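Local coordinates for protein lovastatin nonaketide synthase mokA (Monascus pilosus, PDB 6AD3) that builds the nonaketide polyketide precursor of monacolin K (lovastatin) in nine iterative steps, and is represented here by its condensation domain, at residues R120-A134 with L145-V157. The protein carries 1 engineered substitution. Residues are numbered along the deposited sequence; the frame is centred on the assembly and turned at random.
Sequences RAVLRRHEIFRTGFA and LAQIVFGRTKNKV
The carbonyl oxygen of F129 is gripped by T153 OG1 at 2.8 Å and N155 ND2 at 3.1 Å, which reach it from opposite faces of its carbonyl plane, and a water adds a third bond. With chi1 at -170°, T153 holds OG1 anti to its backbone N, where it also accepts from the N of N155, an ST turn. N155 OD1 accepts from the backbone N of T187 and of L188, tying the turn to the start of strand 188-195. L123 adds an apolar contact, CD1 lying 4.0 Å from V157 CG2.

R130 clamps the start of the hairpin. Side-on, its NE and NH1 both hold R124 O near the helix end, while NH2 donates in the guanidinium plane to F150 O (3.1 Å, 162° at the hydrogen); E127 CA sits over one face.

Beyond it, G132 and A134 pair with I148 and A146 through two backbone bonds each, and F150 CE2 comes within 3.6 Å of G132 N, with I148 CG2 over one ring face and K154 CE over the other. A water links T131 OG1 with Q147 OE1; Q147 NE2 donates to P77 O. This is an antiparallel beta hairpin, extended by strand 72-77 into a small sheet of the condensation domain.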
loop_
_atom_site.group_PDB
_atom_site.type_symbol
_atom_site.label_atom_id
_atom_site.label_comp_id
_atom_site.label_asym_id
_atom_site.label_seq_id
_atom_site.Cartn_x
_atom_site.Cartn_y
_atom_site.Cartn_z
ATOM N N ARG A 120 -1.871 -22.330 -11.028
ATOM C CA ARG A 120 -0.739 -22.588 -11.918
ATOM C C ARG A 120 -0.848 -21.838 -13.259
ATOM O O ARG A 120 0.150 -21.370 -13.805
ATOM C CB ARG A 120 -0.526 -24.114 -12.126
ATOM C CG ARG A 120 0.108 -24.778 -10.916
ATOM C CD ARG A 120 0.558 -26.217 -11.215
ATOM N NE ARG A 120 -0.449 -27.001 -11.923
ATOM C CZ ARG A 120 -1.383 -27.744 -11.334
ATOM N NH1 ARG A 120 -1.381 -27.911 -10.019
ATOM N NH2 ARG A 120 -2.259 -28.405 -12.074
ATOM N N ALA A 121 -2.072 -21.680 -13.751
ATOM C CA ALA A 121 -2.319 -20.993 -15.009
ATOM C C ALA A 121 -2.120 -19.499 -14.865
ATOM O O ALA A 121 -1.555 -18.875 -15.767
ATOM C CB ALA A 121 -3.717 -21.301 -15.533
ATOM N N VAL A 122 -2.422 -18.962 -13.678
ATOM C CA VAL A 122 -2.146 -17.552 -13.378
ATOM C C VAL A 122 -0.647 -17.321 -13.360
ATOM O O VAL A 122 -0.154 -16.368 -14.001
ATOM C CB VAL A 122 -2.756 -17.102 -12.027
ATOM C CG1 VAL A 122 -2.319 -15.704 -11.678
ATOM C CG2 VAL A 122 -4.274 -17.186 -12.052
ATOM N N LEU A 123 0.095 -18.248 -12.740
ATOM C CA LEU A 123 1.553 -18.161 -12.729
ATOM C C LEU A 123 2.158 -18.177 -14.144
ATOM O O LEU A 123 3.101 -17.458 -14.431
ATOM C CB LEU A 123 2.139 -19.273 -11.873
ATOM C CG LEU A 123 1.921 -19.224 -10.368
ATOM C CD1 LEU A 123 2.621 -20.406 -9.708
ATOM C CD2 LEU A 123 2.410 -17.932 -9.722
ATOM N N ARG A 124 1.659 -19.066 -14.998
ATOM C CA ARG A 124 2.105 -19.162 -16.374
ATOM C C ARG A 124 1.751 -17.942 -17.227
ATOM O O ARG A 124 2.561 -17.520 -18.080
ATOM C CB ARG A 124 1.494 -20.397 -17.017
ATOM C CG ARG A 124 1.715 -20.515 -18.491
ATOM C CD ARG A 124 1.450 -21.960 -18.932
ATOM N NE ARG A 124 0.217 -22.495 -18.333
ATOM C CZ ARG A 124 0.161 -23.350 -17.299
ATOM N NH1 ARG A 124 1.269 -23.831 -16.725
ATOM N NH2 ARG A 124 -1.021 -23.727 -16.839
ATOM N N ARG A 125 0.561 -17.374 -17.016
ATOM C CA ARG A 125 0.086 -16.250 -17.837
ATOM C C ARG A 125 0.957 -15.031 -17.759
ATOM O O ARG A 125 1.050 -14.257 -18.742
ATOM C CB ARG A 125 -1.364 -15.850 -17.434
ATOM C CG ARG A 125 -2.420 -16.594 -18.241
ATOM C CD ARG A 125 -3.793 -16.473 -17.600
ATOM N NE ARG A 125 -4.215 -15.080 -17.518
ATOM C CZ ARG A 125 -4.647 -14.368 -18.553
ATOM N NH1 ARG A 125 -4.823 -14.948 -19.760
ATOM N NH2 ARG A 125 -5.054 -13.152 -18.352
ATOM N N HIS A 126 1.444 -14.729 -16.553
ATOM C CA HIS A 126 2.055 -13.437 -16.269
ATOM C C HIS A 126 3.562 -13.561 -16.094
ATOM O O HIS A 126 4.050 -14.192 -15.153
ATOM C CB HIS A 126 1.425 -12.837 -15.015
ATOM C CG HIS A 126 -0.021 -12.530 -15.175
ATOM N ND1 HIS A 126 -1.020 -13.426 -14.840
ATOM C CD2 HIS A 126 -0.621 -11.554 -15.882
ATOM C CE1 HIS A 126 -2.190 -12.918 -15.197
ATOM N NE2 HIS A 126 -1.970 -11.763 -15.792
ATOM N N GLU A 127 4.277 -12.868 -16.951
ATOM C CA GLU A 127 5.719 -12.864 -16.918
ATOM C C GLU A 127 6.268 -12.503 -15.545
ATOM O O GLU A 127 7.246 -13.080 -15.106
ATOM C CB GLU A 127 6.255 -11.897 -17.963
ATOM C CG GLU A 127 6.249 -12.449 -19.363
ATOM C CD GLU A 127 6.699 -11.445 -20.404
ATOM O OE1 GLU A 127 7.274 -10.418 -20.060
ATOM O OE2 GLU A 127 6.655 -11.803 -21.577
ATOM N N ILE A 128 5.644 -11.539 -14.875
ATOM C CA ILE A 128 6.161 -11.021 -13.605
ATOM C C ILE A 128 6.113 -12.111 -12.515
ATOM O O ILE A 128 6.857 -12.053 -11.565
ATOM C CB ILE A 128 5.401 -9.731 -13.174
ATOM C CG1 ILE A 128 6.073 -9.055 -11.976
ATOM C CG2 ILE A 128 3.956 -10.021 -12.828
ATOM C CD1 ILE A 128 7.513 -8.647 -12.216
ATOM N N PHE A 129 5.331 -13.177 -12.750
ATOM C CA PHE A 129 5.283 -14.295 -11.816
ATOM C C PHE A 129 6.257 -15.394 -12.211
ATOM O O PHE A 129 6.330 -16.445 -11.527
ATOM C CB PHE A 129 3.857 -14.863 -11.702
ATOM C CG PHE A 129 2.857 -13.887 -11.145
ATOM C CD1 PHE A 129 3.260 -12.809 -10.355
ATOM C CD2 PHE A 129 1.507 -14.032 -11.433
ATOM C CE1 PHE A 129 2.332 -11.915 -9.851
ATOM C CE2 PHE A 129 0.575 -13.157 -10.903
ATOM C CZ PHE A 129 0.977 -12.090 -10.140
ATOM N N ARG A 130 6.960 -15.195 -13.333
ATOM C CA ARG A 130 8.086 -16.056 -13.717
ATOM C C ARG A 130 9.326 -15.226 -13.948
ATOM O O ARG A 130 10.134 -15.442 -14.904
ATOM C CB ARG A 130 7.756 -16.952 -14.902
ATOM C CG ARG A 130 6.850 -16.410 -15.917
ATOM C CD ARG A 130 6.400 -17.525 -16.866
ATOM N NE ARG A 130 5.443 -16.997 -17.805
ATOM C CZ ARG A 130 5.731 -16.337 -18.905
ATOM N NH1 ARG A 130 4.754 -15.918 -19.665
ATOM N NH2 ARG A 130 6.975 -16.214 -19.320
ATOM N N THR A 131 9.499 -14.258 -13.063
ATOM C CA THR A 131 10.613 -13.350 -13.133
ATOM C C THR A 131 11.565 -13.526 -11.947
ATOM O O THR A 131 11.157 -13.566 -10.781
ATOM C CB THR A 131 10.114 -11.891 -13.250
ATOM O OG1 THR A 131 9.502 -11.717 -14.552
ATOM C CG2 THR A 131 11.258 -10.899 -13.130
ATOM N N GLY A 132 12.846 -13.609 -12.257
ATOM C CA GLY A 132 13.865 -13.459 -11.241
ATOM C C GLY A 132 14.574 -12.133 -11.314
ATOM O O GLY A 132 14.406 -11.365 -12.256
ATOM N N PHE A 133 15.391 -11.854 -10.314
ATOM C CA PHE A 133 16.028 -10.565 -10.204
ATOM C C PHE A 133 17.493 -10.809 -9.890
ATOM O O PHE A 133 17.826 -11.370 -8.860
ATOM C CB PHE A 133 15.399 -9.718 -9.085
ATOM C CG PHE A 133 13.934 -9.390 -9.310
ATOM C CD1 PHE A 133 12.960 -10.319 -9.057
ATOM C CD2 PHE A 133 13.586 -8.223 -9.947
ATOM C CE1 PHE A 133 11.642 -10.073 -9.419
ATOM C CE2 PHE A 133 12.274 -7.957 -10.303
ATOM C CZ PHE A 133 11.291 -8.869 -9.989
ATOM N N ALA A 134 18.355 -10.470 -10.825
ATOM C CA ALA A 134 19.758 -10.941 -10.771
ATOM C C ALA A 134 20.673 -9.753 -10.758
ATOM O O ALA A 134 20.363 -8.690 -11.326
ATOM C CB ALA A 134 20.062 -11.832 -11.964
ATOM N N LEU A 145 20.306 -4.367 -10.551
ATOM C CA LEU A 145 19.595 -5.621 -10.582
ATOM C C LEU A 145 18.903 -5.563 -11.929
ATOM O O LEU A 145 18.723 -4.497 -12.467
ATOM C CB LEU A 145 18.570 -5.682 -9.451
ATOM C CG LEU A 145 18.567 -6.836 -8.457
ATOM C CD1 LEU A 145 19.921 -7.101 -7.842
ATOM C CD2 LEU A 145 17.515 -6.668 -7.382
ATOM N N ALA A 146 18.579 -6.705 -12.508
ATOM C CA ALA A 146 17.736 -6.720 -13.687
ATOM C C ALA A 146 16.708 -7.821 -13.574
ATOM O O ALA A 146 16.939 -8.786 -12.903
ATOM C CB ALA A 146 18.542 -6.885 -14.955
ATOM N N GLN A 147 15.590 -7.659 -14.258
ATOM C CA GLN A 147 14.564 -8.694 -14.329
ATOM C C GLN A 147 14.958 -9.756 -15.371
ATOM O O GLN A 147 15.272 -9.429 -16.504
ATOM C CB GLN A 147 13.215 -8.088 -14.756
ATOM C CG GLN A 147 12.742 -6.926 -13.911
ATOM C CD GLN A 147 11.343 -6.494 -14.312
ATOM O OE1 GLN A 147 10.369 -7.157 -13.958
ATOM N NE2 GLN A 147 11.246 -5.429 -15.092
ATOM N N ILE A 148 14.915 -11.011 -14.968
ATOM C CA ILE A 148 15.091 -12.116 -15.852
ATOM C C ILE A 148 13.776 -12.829 -16.029
ATOM O O ILE A 148 13.217 -13.347 -15.063
ATOM C CB ILE A 148 16.053 -13.131 -15.241
ATOM C CG1 ILE A 148 17.362 -12.472 -14.913
ATOM C CG2 ILE A 148 16.223 -14.320 -16.166
ATOM C CD1 ILE A 148 18.158 -13.229 -13.844
ATOM N N VAL A 149 13.257 -12.841 -17.246
ATOM C CA VAL A 149 11.958 -13.474 -17.486
ATOM C C VAL A 149 12.192 -14.880 -17.960
ATOM O O VAL A 149 12.826 -15.085 -18.977
ATOM C CB VAL A 149 11.120 -12.700 -18.522
ATOM C CG1 VAL A 149 9.817 -13.432 -18.805
ATOM C CG2 VAL A 149 10.839 -11.294 -18.020
ATOM N N PHE A 150 11.738 -15.846 -17.180
ATOM C CA PHE A 150 11.919 -17.239 -17.489
ATOM C C PHE A 150 10.754 -17.744 -18.316
ATOM O O PHE A 150 9.621 -17.245 -18.199
ATOM C CB PHE A 150 12.016 -18.064 -16.208
ATOM C CG PHE A 150 13.194 -17.722 -15.353
ATOM C CD1 PHE A 150 14.456 -18.228 -15.659
ATOM C CD2 PHE A 150 13.038 -17.004 -14.189
ATOM C CE1 PHE A 150 15.554 -17.924 -14.862
ATOM C CE2 PHE A 150 14.127 -16.764 -13.343
ATOM C CZ PHE A 150 15.387 -17.196 -13.698
ATOM N N GLY A 151 10.995 -18.797 -19.082
ATOM C CA GLY A 151 9.922 -19.415 -19.870
ATOM C C GLY A 151 8.872 -20.060 -18.975
ATOM O O GLY A 151 7.669 -20.087 -19.306
ATOM N N ARG A 152 9.298 -20.539 -17.807
ATOM C CA ARG A 152 8.376 -21.203 -16.898
ATOM C C ARG A 152 8.536 -20.662 -15.482
ATOM O O ARG A 152 9.637 -20.323 -15.062
ATOM C CB ARG A 152 8.598 -22.715 -16.923
ATOM C CG ARG A 152 8.150 -23.364 -18.241
ATOM C CD ARG A 152 8.393 -24.878 -18.299
ATOM N NE ARG A 152 8.727 -25.479 -17.000
ATOM C CZ ARG A 152 8.277 -26.663 -16.577
ATOM N NH1 ARG A 152 7.429 -27.370 -17.319
ATOM N NH2 ARG A 152 8.663 -27.137 -15.398
ATOM N N THR A 153 7.447 -20.658 -14.708
ATOM C CA THR A 153 7.535 -20.116 -13.352
ATOM C C THR A 153 8.449 -20.950 -12.459
ATOM O O THR A 153 8.481 -22.200 -12.550
ATOM C CB THR A 153 6.118 -19.987 -12.688
ATOM O OG1 THR A 153 6.216 -19.231 -11.455
ATOM C CG2 THR A 153 5.532 -21.330 -12.406
ATOM N N LYS A 154 9.019 -20.298 -11.468
ATOM C CA LYS A 154 9.672 -20.973 -10.359
ATOM C C LYS A 154 8.883 -20.874 -9.066
ATOM O O LYS A 154 9.281 -21.429 -8.063
ATOM C CB LYS A 154 11.076 -20.410 -10.157
ATOM C CG LYS A 154 11.821 -20.156 -11.457
ATOM C CD LYS A 154 12.258 -21.432 -12.125
ATOM C CE LYS A 154 12.971 -21.148 -13.445
ATOM N NZ LYS A 154 12.452 -22.011 -14.556
ATOM N N ASN A 155 7.688 -20.283 -9.125
ATOM C CA ASN A 155 6.826 -20.262 -8.000
ATOM C C ASN A 155 5.959 -21.492 -7.948
ATOM O O ASN A 155 5.808 -22.193 -8.970
ATOM C CB ASN A 155 5.971 -18.974 -8.013
ATOM C CG ASN A 155 6.775 -17.739 -7.613
ATOM O OD1 ASN A 155 7.514 -17.762 -6.633
ATOM N ND2 ASN A 155 6.751 -16.706 -8.462
ATOM N N LYS A 156 5.449 -21.799 -6.746
ATOM C CA LYS A 156 4.666 -23.025 -6.520
ATOM C C LYS A 156 3.353 -22.707 -5.847
ATOM O O LYS A 156 3.202 -21.661 -5.164
ATOM C CB LYS A 156 5.418 -24.041 -5.645
ATOM C CG LYS A 156 6.845 -24.276 -6.041
ATOM C CD LYS A 156 6.933 -25.075 -7.314
ATOM C CE LYS A 156 8.346 -25.615 -7.492
ATOM N NZ LYS A 156 8.473 -26.302 -8.795
ATOM N N VAL A 157 2.404 -23.591 -6.065
ATOM C CA VAL A 157 1.093 -23.533 -5.411
ATOM C C VAL A 157 1.011 -24.657 -4.404
ATOM O O VAL A 157 1.335 -25.811 -4.730
ATOM C CB VAL A 157 -0.029 -23.688 -6.439
ATOM C CG1 VAL A 157 -1.395 -23.641 -5.774
ATOM C CG2 VAL A 157 0.104 -22.618 -7.514
HETATM O O HOH W 1 9.016 -17.473 -10.912
HETATM O O HOH W 2 8.939 -9.103 -15.521
#